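Local coordinates for protein ethylbenzene dehydrogenase alpha-subunit (PDB 2IVF) that belongs to the molybdopterin oxidoreductase family and holds a molybdenum atom, an iron/sulfur cluster and two molybdopterin-type dinucleotides, at residues L816-Y821 against E950-Y955; H230-M235 against K803-H808; L209-S214 against F710-G715; L543-M548 against N589-P594. All coordinates share one frame; numbering follows the deposited sequence.

The four contacts form two touching pairs, and one further touch joins the pairs. Contacts 1 and 2, with centres about 11 Å apart, share the amide of Gln951: its OE1 lies 2.8 Å from His808 N and its NE2 2.9 Å from His230 O, both probable hydrogen bonds. Glycerol, packed on Phe952 in contact 1, also bonds His230 of contact 2. Contacts 3 and 4, about 13 Å between centres, meet where His713 NE2 approaches Asp590 OD1 at 2.8 Å and Arg593 NH2 approaches Asp211 O at 2.9 Å. Between the pairs, Tyr954 of contact 1 packs on Pro545 of contact 4, with Tyr954 CE2 3.6 Å from Pro545 CD.

Contact 1 of 4, residues L816-Y821 against E950-Y955; sequences LDHDWY and EQFRYY. With GOL (glycerol), chain H.
The ring of Phe952 has the glycerol atom O1 over the centre of one face, 3.4 Å above its plane, and the methyl CD1 of Leu816 at its edge, 3.9 Å from Phe952 CZ. Tyr821 takes Phe952 CZ over one of its own faces, displaced toward the rim. These two rings are tilted by only 28° but slid so far apart that they scarcely overlap, and the touch is concentrated at Tyr821 CE1, 3.4 Å from Phe952 CE2. His818 completes the aromatic cluster at a skewed angle, its plane turned 54° from that of Phe952. With CG anti to the backbone N (chi1 -176°), the His818 side chain crosses Phe952 at a slant, its CB 3.7 Å from Phe952 CE2. The same orientation lets His818, at the N-cap of helix 819-824, accept Trp820 N at ND1 over 3.2 Å, while its NE2 bonds Gly947 O; both ring nitrogens are thus occupied. Tyr821 OH and glycerol O1 share a hydrogen bond of 3.0 Å, with O1 near the plane of the tyrosine ring, so the ligand, probably from the crystallisation liquor, joins both aromatic side chains. Leu816 CD2 lies 3.7 Å from Gln951 NE2, part of an amide whose two ends bond His230 and His808. This buried packing joins the start of helix 819-824 to the loop preceding strand 969-975. Helix 226-232 adds His230 against Leu816 and Tyr821, whereas farther along the loop Arg953 and Tyr955 rest on helix 526-540 at Ile531 and Met534.

Contact 2 of 4, residues H230-M235 against K803-H808; sequences HTFGKM and KVFPTH
Phe805 runs alongside Phe232, both side chains pointing the same way. From its start, Phe805 CB lies 3.8 Å from the carbonyl oxygen of Phe232, CD2 stays near that oxygen and Phe232 CA, and CE2 reaches Phe232 CD1 at 3.6 Å. The ring planes differ by 29° with the rings shifted well past each other, so contact is limited to a few carbons. Lys234 crosses Phe805 and Pro806 at about a right angle. A bend at chi2 brings Lys234 CD to 4.1 Å from Pro806 CD, CE goes on to the Phe805 ring, and a second bend at chi4 turns the buried NZ toward its partners Ala781 O, His798 and Glu527. Pro806 sits at the centre of an inverse gamma turn, closed by a weak bond from Thr807 N to Phe805 O. Its ring presses CD to 3.2 Å from Phe232 O, while its carbonyl receives a CA-H...O contact from Gly233, with Gly233 CA 3.5 Å from Pro806 O. Thr807 contributes its methyl: CG2 lies 3.4 Å from Thr231 O, and its hydroxyl turns to Arg811 O. The contact thus packs the C-terminal end of helix 226-232, which Gly233 leaves with positive phi, against the loop between helices 796-800 and 819-824. Helix 526-540 flanks that loop, its Glu527, Met528 and Ile531 touching Pro806.

Contact 3 of 4, residues L209-S214 against F710-G715; sequences LMDGVS and FNDHNG
Asp211 OD2 is gripped by two donors of one residue, His713. The ring atom ND1 of His713 gives a straight 2.6 Å bond to the syn lone pair of OD2, and the oxygen lies in the imidazole plane. The backbone N of His713 meets the same OD2 at 2.6 Å, nearly along the C-O axis. The carboxylate, anti to its own N (chi1 -172°), extends to both donors, its plane turned 39° from the ring. Since NE2 of the same ring bonds Asp590, the imidazole stands between two acidic groups, which would probably favour its protonated form. Asp211 OD2 also rests 3.1 Å from Asp712 CB, while the carboxylate of Asp712 keeps its OD2 4.3 Å from Asp211 OD2; its own OD1 accepts from Arg716 N. The Phe710 ring comes obliquely to the helix end, CE2 3.4 Å from Met210 O. Asp211, with positive phi, is the C-prime residue of a Schellman motif that ends helix 197-210. Its partner is the type I turn Asp712-Gly715, which links strands 709-711 and 717-719, and helix 723-727 packs on Leu209 and Met210.

Contact 4 of 4, residues L543-M548 against N589-P594; sequences LVPPAM and NDHIRP
An inverse gamma turn centred on Ile592 packs into the bend between strand 543-544 and helix 546-553, within the molybdopterin oxidoreductase region. No direct hydrogen bond crosses here; carbonyls meet aliphatic carbons, and two waters supply the polar links. The hub is His591 O, which weakly accepts Arg593 N across the turn and is surrounded by three side chains: Val544 CB at 3.6 Å, Pro545 CD at 3.7 Å and Met548 CG at 3.8 Å. The two methyls of Val544 reach different carbonyls. CG1, placed beside the backbone N by chi1 of -52°, lies 3.6 Å from Asp590 O and near Arg593 CB, whereas CG2 faces Arg593 O. Pro545 crosses His591 at about a right angle, its CG 3.9 Å from His591 CB. Met548 crosses Ile592 at a slant, its CG 3.8 Å from Ile592 CG1; the bend at chi2 keeps SD close to the same carbon. The guanidinium of Arg593 leaves the contact for a salt bridge to Asp184, and the next peptide, before Pro594, is cis. Strand 543-544 pairs in parallel with strand 214-215, and helix 574-583 packs on Met548 and Ile592. One water donates to Leu543 O and Asp590 O and weakly accepts from His591 ND1; the other donates to both Arg593 O and Pro545 O, its own oxygen 2.7 Å from Pro545 O.

Contact 1 of 4, residues L816-Y821 against E950-Y955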
# COMPACT_ATOMS: atom_id res chain seq x y z
N LEU A 816 34.55 -17.05 4.94
CA LEU A 816 33.94 -18.40 4.81
C LEU A 816 34.92 -19.25 4.03
O LEU A 816 35.06 -19.12 2.82
CB LEU A 816 32.59 -18.35 4.13
CG LEU A 816 31.62 -17.37 4.81
CD1 LEU A 816 30.33 -17.17 3.98
CD2 LEU A 816 31.24 -17.83 6.21
N ASP A 817 35.62 -20.11 4.76
CA ASP A 817 36.77 -20.85 4.18
C ASP A 817 36.41 -22.23 3.64
O ASP A 817 37.27 -23.07 3.45
CB ASP A 817 37.95 -20.86 5.15
CG ASP A 817 37.78 -21.84 6.31
OD1 ASP A 817 36.62 -22.14 6.71
OD2 ASP A 817 38.81 -22.32 6.80
N HIS A 818 35.12 -22.42 3.37
CA HIS A 818 34.55 -23.59 2.74
C HIS A 818 35.03 -23.60 1.29
O HIS A 818 35.04 -22.56 0.63
CB HIS A 818 33.02 -23.44 2.84
CG HIS A 818 32.23 -24.61 2.33
ND1 HIS A 818 32.13 -24.92 0.99
CD2 HIS A 818 31.45 -25.51 2.99
CE1 HIS A 818 31.36 -25.99 0.85
NE2 HIS A 818 30.94 -26.37 2.05
N ASP A 819 35.39 -24.78 0.80
CA ASP A 819 35.93 -24.95 -0.57
C ASP A 819 35.14 -24.29 -1.67
O ASP A 819 35.71 -23.66 -2.55
CB ASP A 819 36.09 -26.44 -0.88
CG ASP A 819 37.18 -27.10 -0.05
OD1 ASP A 819 38.07 -26.38 0.46
OD2 ASP A 819 37.16 -28.35 0.07
N TRP A 820 33.82 -24.40 -1.62
CA TRP A 820 32.97 -23.79 -2.64
C TRP A 820 33.14 -22.28 -2.66
O TRP A 820 33.18 -21.66 -3.73
CB TRP A 820 31.51 -24.11 -2.40
CG TRP A 820 31.11 -25.53 -2.70
CD1 TRP A 820 31.87 -26.62 -2.72
CD2 TRP A 820 29.76 -25.97 -2.88
NE1 TRP A 820 31.10 -27.74 -2.98
CE2 TRP A 820 29.79 -27.35 -3.07
CE3 TRP A 820 28.54 -25.31 -2.92
CZ2 TRP A 820 28.64 -28.09 -3.32
CZ3 TRP A 820 27.39 -26.04 -3.16
CH2 TRP A 820 27.45 -27.41 -3.34
N TYR A 821 33.15 -21.67 -1.48
CA TYR A 821 33.35 -20.22 -1.37
C TYR A 821 34.73 -19.73 -1.77
O TYR A 821 34.88 -18.73 -2.49
CB TYR A 821 32.98 -19.73 0.04
CG TYR A 821 31.48 -19.69 0.22
CD1 TYR A 821 30.74 -20.86 0.29
CD2 TYR A 821 30.81 -18.47 0.28
CE1 TYR A 821 29.38 -20.82 0.43
CE2 TYR A 821 29.48 -18.43 0.42
CZ TYR A 821 28.76 -19.59 0.49
OH TYR A 821 27.43 -19.50 0.62
N GLU A 950 29.24 -25.16 9.78
CA GLU A 950 28.26 -24.89 10.82
C GLU A 950 27.08 -24.06 10.37
O GLU A 950 25.91 -24.45 10.54
CB GLU A 950 28.95 -24.22 12.01
CG GLU A 950 28.02 -24.14 13.18
CD GLU A 950 28.68 -24.38 14.50
OE1 GLU A 950 29.86 -24.83 14.56
OE2 GLU A 950 27.98 -24.12 15.51
N GLN A 951 27.37 -22.90 9.79
CA GLN A 951 26.30 -21.96 9.47
C GLN A 951 25.67 -22.19 8.09
O GLN A 951 24.79 -21.45 7.68
CB GLN A 951 26.77 -20.52 9.57
CG GLN A 951 27.94 -20.13 8.67
CD GLN A 951 29.20 -20.01 9.48
OE1 GLN A 951 29.60 -20.97 10.13
NE2 GLN A 951 29.82 -18.83 9.47
N PHE A 952 26.15 -23.19 7.37
CA PHE A 952 25.55 -23.61 6.10
C PHE A 952 24.59 -24.74 6.40
O PHE A 952 25.00 -25.89 6.60
CB PHE A 952 26.63 -24.03 5.11
CG PHE A 952 27.58 -22.91 4.68
CD1 PHE A 952 27.35 -21.59 5.01
CD2 PHE A 952 28.68 -23.21 3.90
CE1 PHE A 952 28.23 -20.59 4.60
CE2 PHE A 952 29.58 -22.22 3.49
CZ PHE A 952 29.35 -20.92 3.84
N ARG A 953 23.30 -24.43 6.43
CA ARG A 953 22.28 -25.40 6.89
C ARG A 953 20.88 -24.96 6.55
O ARG A 953 20.63 -23.81 6.19
CB ARG A 953 22.36 -25.62 8.39
CG ARG A 953 22.07 -24.40 9.22
CD ARG A 953 22.75 -24.45 10.63
NE ARG A 953 23.01 -23.10 11.19
CZ ARG A 953 23.73 -22.88 12.29
NH1 ARG A 953 24.26 -23.88 12.94
NH2 ARG A 953 23.92 -21.65 12.73
N TYR A 954 19.95 -25.90 6.66
CA TYR A 954 18.56 -25.61 6.44
C TYR A 954 17.73 -26.06 7.63
O TYR A 954 17.85 -27.20 8.11
CB TYR A 954 18.03 -26.28 5.15
CG TYR A 954 16.52 -26.14 5.03
CD1 TYR A 954 15.94 -24.89 4.84
CD2 TYR A 954 15.67 -27.23 5.20
CE1 TYR A 954 14.54 -24.73 4.76
CE2 TYR A 954 14.27 -27.08 5.10
CZ TYR A 954 13.72 -25.84 4.91
OH TYR A 954 12.35 -25.67 4.83
N TYR A 955 16.88 -25.16 8.09
CA TYR A 955 15.73 -25.51 8.90
C TYR A 955 14.69 -24.47 8.50
O TYR A 955 14.99 -23.58 7.71
CB TYR A 955 16.06 -25.49 10.39
CG TYR A 955 16.61 -24.17 10.89
CD1 TYR A 955 15.75 -23.14 11.27
CD2 TYR A 955 17.99 -23.94 11.04
CE1 TYR A 955 16.23 -21.92 11.75
CE2 TYR A 955 18.47 -22.69 11.52
CZ TYR A 955 17.58 -21.70 11.88
OH TYR A 955 18.01 -20.45 12.37
C1 GOL H . 24.65 -22.40 1.82
O1 GOL H . 25.92 -21.71 1.89
C2 GOL H . 23.94 -22.94 3.06
O2 GOL H . 23.15 -22.02 3.80
C3 GOL H . 23.03 -24.12 2.73
O3 GOL H . 21.63 -23.97 3.01

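Contact 2 of 4, residues H230-M235 against K803-H808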
# COMPACT_ATOMS: atom_id res chain seq x y z
N HIS A 230 24.89 -16.33 7.23
CA HIS A 230 26.23 -16.82 7.04
C HIS A 230 27.29 -16.12 7.89
O HIS A 230 28.29 -16.72 8.21
CB HIS A 230 26.57 -16.86 5.57
CG HIS A 230 25.79 -17.92 4.84
ND1 HIS A 230 25.66 -17.95 3.48
CD2 HIS A 230 25.03 -18.95 5.32
CE1 HIS A 230 24.89 -18.96 3.13
NE2 HIS A 230 24.49 -19.59 4.23
N THR A 231 27.01 -14.90 8.29
CA THR A 231 27.93 -14.08 9.11
C THR A 231 27.74 -14.38 10.59
O THR A 231 28.71 -14.67 11.31
CB THR A 231 27.68 -12.60 8.85
OG1 THR A 231 27.88 -12.31 7.45
CG2 THR A 231 28.60 -11.72 9.69
N PHE A 232 26.48 -14.38 11.02
CA PHE A 232 26.14 -14.53 12.42
C PHE A 232 25.62 -15.94 12.79
O PHE A 232 25.48 -16.27 13.99
CB PHE A 232 25.08 -13.52 12.79
CG PHE A 232 25.44 -12.09 12.43
CD1 PHE A 232 26.49 -11.45 13.05
CD2 PHE A 232 24.69 -11.39 11.48
CE1 PHE A 232 26.79 -10.13 12.75
CE2 PHE A 232 24.99 -10.06 11.18
CZ PHE A 232 26.04 -9.45 11.82
N GLY A 233 25.31 -16.74 11.79
CA GLY A 233 24.77 -18.09 12.03
C GLY A 233 23.29 -18.00 12.32
O GLY A 233 22.69 -18.98 12.66
N LYS A 234 22.67 -16.81 12.19
CA LYS A 234 21.22 -16.70 12.37
C LYS A 234 20.69 -15.43 11.75
O LYS A 234 21.45 -14.51 11.47
CB LYS A 234 20.82 -16.76 13.86
CG LYS A 234 21.15 -15.50 14.67
CD LYS A 234 22.60 -15.42 15.04
CE LYS A 234 22.87 -14.32 16.08
NZ LYS A 234 22.22 -14.57 17.42
N MET A 235 19.38 -15.39 11.55
CA MET A 235 18.78 -14.24 10.91
C MET A 235 17.57 -13.72 11.63
O MET A 235 17.08 -12.69 11.28
CB MET A 235 18.45 -14.52 9.44
CG MET A 235 17.35 -15.49 9.19
SD MET A 235 17.05 -15.78 7.40
CE MET A 235 18.23 -17.08 7.10
N LYS A 803 28.49 -13.38 24.47
CA LYS A 803 27.97 -14.66 24.02
C LYS A 803 28.45 -14.97 22.59
O LYS A 803 28.35 -14.14 21.67
CB LYS A 803 26.44 -14.69 24.10
CG LYS A 803 25.85 -16.08 24.00
CD LYS A 803 24.30 -16.08 23.92
CE LYS A 803 23.71 -17.48 23.90
NZ LYS A 803 22.23 -17.50 24.17
N VAL A 804 28.93 -16.19 22.42
CA VAL A 804 29.42 -16.68 21.13
C VAL A 804 28.30 -16.74 20.10
O VAL A 804 27.09 -16.76 20.44
CB VAL A 804 30.13 -18.09 21.27
CG1 VAL A 804 31.42 -17.97 22.12
CG2 VAL A 804 29.20 -19.17 21.86
N PHE A 805 28.70 -16.76 18.83
CA PHE A 805 27.77 -16.86 17.73
C PHE A 805 27.72 -18.29 17.27
O PHE A 805 28.73 -19.00 17.35
CB PHE A 805 28.25 -16.00 16.57
CG PHE A 805 28.12 -14.56 16.79
CD1 PHE A 805 29.09 -13.86 17.49
CD2 PHE A 805 27.03 -13.89 16.29
CE1 PHE A 805 28.98 -12.48 17.67
CE2 PHE A 805 26.89 -12.53 16.48
CZ PHE A 805 27.87 -11.83 17.16
N PRO A 806 26.55 -18.73 16.77
CA PRO A 806 26.48 -20.11 16.30
C PRO A 806 27.08 -20.29 14.89
O PRO A 806 26.36 -20.62 13.92
CB PRO A 806 24.99 -20.40 16.36
CG PRO A 806 24.37 -19.07 15.97
CD PRO A 806 25.23 -18.05 16.68
N THR A 807 28.39 -20.08 14.79
CA THR A 807 29.11 -20.13 13.52
C THR A 807 30.33 -21.06 13.68
O THR A 807 30.74 -21.37 14.79
CB THR A 807 29.64 -18.74 13.08
OG1 THR A 807 30.52 -18.21 14.07
CG2 THR A 807 28.56 -17.76 12.78
N HIS A 808 30.89 -21.50 12.55
CA HIS A 808 32.17 -22.20 12.47
C HIS A 808 33.24 -21.65 13.45
O HIS A 808 33.84 -22.43 14.22
CB HIS A 808 32.68 -22.09 11.04
CG HIS A 808 33.82 -23.00 10.72
ND1 HIS A 808 33.70 -24.37 10.73
CD2 HIS A 808 35.10 -22.73 10.35
CE1 HIS A 808 34.86 -24.92 10.39
NE2 HIS A 808 35.72 -23.94 10.15

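Contact 3 of 4, residues L209-S214 against F710-G715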
# COMPACT_ATOMS: atom_id res chain seq x y z
N LEU A 209 -0.41 -33.96 9.49
CA LEU A 209 -1.15 -35.17 9.79
C LEU A 209 -1.12 -36.16 8.62
O LEU A 209 -1.10 -37.37 8.83
CB LEU A 209 -2.58 -34.83 10.18
CG LEU A 209 -2.76 -34.22 11.57
CD1 LEU A 209 -4.23 -33.90 11.81
CD2 LEU A 209 -2.28 -35.19 12.62
N MET A 210 -1.11 -35.64 7.39
CA MET A 210 -1.16 -36.49 6.19
C MET A 210 0.23 -36.88 5.69
O MET A 210 0.37 -37.72 4.77
CB MET A 210 -1.92 -35.78 5.07
CG MET A 210 -3.36 -35.57 5.39
SD MET A 210 -4.33 -35.11 3.94
CE MET A 210 -3.62 -33.63 3.42
N ASP A 211 1.23 -36.28 6.33
CA ASP A 211 2.63 -36.32 5.88
C ASP A 211 2.76 -35.88 4.42
O ASP A 211 3.45 -36.50 3.62
CB ASP A 211 3.23 -37.72 6.10
CG ASP A 211 4.73 -37.74 5.83
OD1 ASP A 211 5.38 -36.74 6.17
OD2 ASP A 211 5.22 -38.71 5.23
N GLY A 212 2.03 -34.82 4.09
CA GLY A 212 2.14 -34.20 2.77
C GLY A 212 3.39 -33.35 2.70
O GLY A 212 4.15 -33.29 3.67
N VAL A 213 3.61 -32.69 1.57
CA VAL A 213 4.81 -31.95 1.30
C VAL A 213 4.45 -30.48 1.36
O VAL A 213 3.46 -30.08 0.77
CB VAL A 213 5.39 -32.27 -0.10
CG1 VAL A 213 6.67 -31.48 -0.29
CG2 VAL A 213 5.61 -33.77 -0.24
N SER A 214 5.20 -29.71 2.16
CA SER A 214 4.95 -28.28 2.27
C SER A 214 6.23 -27.48 1.97
O SER A 214 7.04 -27.21 2.87
CB SER A 214 4.41 -27.89 3.65
OG SER A 214 3.49 -28.84 4.19
N PHE A 710 -3.01 -45.37 4.47
CA PHE A 710 -2.10 -44.93 3.43
C PHE A 710 -0.68 -44.91 3.99
O PHE A 710 -0.51 -44.83 5.20
CB PHE A 710 -2.48 -43.54 2.92
CG PHE A 710 -2.46 -42.48 3.98
CD1 PHE A 710 -3.55 -42.30 4.81
CD2 PHE A 710 -1.36 -41.64 4.14
CE1 PHE A 710 -3.55 -41.32 5.77
CE2 PHE A 710 -1.35 -40.64 5.11
CZ PHE A 710 -2.44 -40.48 5.93
N ASN A 711 0.31 -44.98 3.11
CA ASN A 711 1.73 -44.91 3.49
C ASN A 711 2.25 -43.50 3.53
O ASN A 711 2.09 -42.75 2.56
CB ASN A 711 2.61 -45.63 2.48
CG ASN A 711 2.55 -47.13 2.60
OD1 ASN A 711 1.65 -47.69 3.22
ND2 ASN A 711 3.52 -47.79 2.01
N ASP A 712 2.94 -43.13 4.60
CA ASP A 712 3.60 -41.82 4.64
C ASP A 712 4.90 -41.91 3.84
O ASP A 712 5.17 -42.94 3.23
CB ASP A 712 3.81 -41.34 6.09
CG ASP A 712 4.82 -42.16 6.84
OD1 ASP A 712 5.50 -42.99 6.21
OD2 ASP A 712 4.90 -41.98 8.06
N HIS A 713 5.70 -40.85 3.79
CA HIS A 713 6.87 -40.89 2.92
C HIS A 713 7.95 -41.89 3.37
O HIS A 713 8.76 -42.29 2.55
CB HIS A 713 7.47 -39.52 2.63
CG HIS A 713 8.30 -38.95 3.74
ND1 HIS A 713 7.76 -38.50 4.93
CD2 HIS A 713 9.63 -38.67 3.80
CE1 HIS A 713 8.72 -38.00 5.68
NE2 HIS A 713 9.86 -38.09 5.02
N ASN A 714 7.94 -42.28 4.63
CA ASN A 714 8.87 -43.31 5.11
C ASN A 714 8.29 -44.69 5.04
O ASN A 714 8.96 -45.64 5.43
CB ASN A 714 9.33 -42.99 6.52
CG ASN A 714 10.19 -41.75 6.56
OD1 ASN A 714 9.94 -40.84 7.35
ND2 ASN A 714 11.19 -41.70 5.68
N GLY A 715 7.06 -44.80 4.55
CA GLY A 715 6.41 -46.09 4.35
C GLY A 715 5.71 -46.64 5.59
O GLY A 715 5.36 -47.82 5.61

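Contact 4 of 4, residues L543-M548 against N589-P594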
# COMPACT_ATOMS: atom_id res chain seq x y z
N LEU A 543 8.36 -29.90 5.92
CA LEU A 543 8.72 -28.59 5.41
C LEU A 543 10.04 -28.77 4.68
O LEU A 543 11.02 -29.24 5.25
CB LEU A 543 8.89 -27.59 6.53
CG LEU A 543 7.57 -27.22 7.21
CD1 LEU A 543 7.81 -26.60 8.57
CD2 LEU A 543 6.76 -26.28 6.32
N VAL A 544 10.05 -28.38 3.41
CA VAL A 544 11.12 -28.77 2.49
C VAL A 544 11.60 -27.55 1.69
O VAL A 544 10.80 -26.64 1.41
CB VAL A 544 10.65 -29.95 1.56
CG1 VAL A 544 10.08 -31.08 2.41
CG2 VAL A 544 9.59 -29.45 0.57
N PRO A 545 12.90 -27.49 1.35
CA PRO A 545 13.41 -26.41 0.47
C PRO A 545 12.65 -26.40 -0.84
O PRO A 545 12.57 -27.45 -1.46
CB PRO A 545 14.88 -26.81 0.22
CG PRO A 545 14.99 -28.25 0.66
CD PRO A 545 13.96 -28.42 1.75
N PRO A 546 12.03 -25.27 -1.22
CA PRO A 546 11.21 -25.19 -2.45
C PRO A 546 11.95 -25.33 -3.80
O PRO A 546 11.36 -25.81 -4.78
CB PRO A 546 10.50 -23.84 -2.31
CG PRO A 546 11.38 -23.07 -1.42
CD PRO A 546 12.01 -24.00 -0.48
N ALA A 547 13.25 -25.03 -3.85
CA ALA A 547 14.04 -25.28 -5.07
C ALA A 547 13.98 -26.74 -5.54
O ALA A 547 14.10 -27.02 -6.75
CB ALA A 547 15.52 -24.81 -4.90
N MET A 548 13.85 -27.68 -4.61
CA MET A 548 13.99 -29.09 -4.95
C MET A 548 12.85 -29.56 -5.83
O MET A 548 13.09 -30.11 -6.90
CB MET A 548 14.08 -30.00 -3.73
CG MET A 548 15.26 -29.71 -2.83
SD MET A 548 16.83 -29.66 -3.73
CE MET A 548 17.97 -29.39 -2.35
N ASN A 589 16.62 -37.32 1.57
CA ASN A 589 15.26 -37.52 1.04
C ASN A 589 14.18 -36.79 1.81
O ASN A 589 13.03 -36.70 1.33
CB ASN A 589 14.88 -39.01 0.96
CG ASN A 589 13.68 -39.28 -0.05
OD1 ASN A 589 12.68 -38.51 -0.12
ND2 ASN A 589 13.82 -40.33 -0.84
N ASP A 590 14.49 -36.30 3.01
CA ASP A 590 13.49 -35.49 3.74
C ASP A 590 13.49 -34.03 3.33
O ASP A 590 12.60 -33.27 3.74
CB ASP A 590 13.65 -35.64 5.25
CG ASP A 590 13.23 -37.01 5.73
OD1 ASP A 590 12.60 -37.76 4.95
OD2 ASP A 590 13.52 -37.34 6.90
N HIS A 591 14.49 -33.66 2.53
CA HIS A 591 14.57 -32.36 1.83
C HIS A 591 14.04 -32.44 0.41
O HIS A 591 13.41 -31.54 -0.08
CB HIS A 591 16.03 -31.88 1.75
CG HIS A 591 16.69 -31.68 3.08
ND1 HIS A 591 16.15 -30.85 4.05
CD2 HIS A 591 17.80 -32.22 3.62
CE1 HIS A 591 16.94 -30.87 5.12
NE2 HIS A 591 17.93 -31.71 4.89
N ILE A 592 14.36 -33.51 -0.29
CA ILE A 592 14.00 -33.59 -1.70
C ILE A 592 12.65 -34.31 -1.88
O ILE A 592 12.60 -35.46 -2.21
CB ILE A 592 15.12 -34.25 -2.50
CG1 ILE A 592 16.36 -33.35 -2.41
CG2 ILE A 592 14.68 -34.44 -3.98
CD1 ILE A 592 17.66 -34.01 -2.67
N ARG A 593 11.57 -33.58 -1.66
CA ARG A 593 10.21 -34.09 -1.71
C ARG A 593 9.35 -33.11 -2.49
O ARG A 593 9.63 -31.89 -2.45
CB ARG A 593 9.61 -34.22 -0.29
CG ARG A 593 10.36 -35.14 0.63
CD ARG A 593 9.68 -35.29 1.99
NE ARG A 593 8.34 -35.90 1.90
CZ ARG A 593 7.37 -35.70 2.80
NH1 ARG A 593 7.58 -34.94 3.88
NH2 ARG A 593 6.18 -36.27 2.65
N PRO A 594 8.35 -33.62 -3.24
CA PRO A 594 8.17 -35.05 -3.48
C PRO A 594 9.40 -35.68 -4.11
O PRO A 594 10.09 -35.02 -4.85
CB PRO A 594 7.02 -35.13 -4.49
CG PRO A 594 6.41 -33.81 -4.57
CD PRO A 594 7.33 -32.81 -3.93
O HOH W 1 12.99 -30.92 5.04
O HOH W 2 10.95 -29.27 -2.52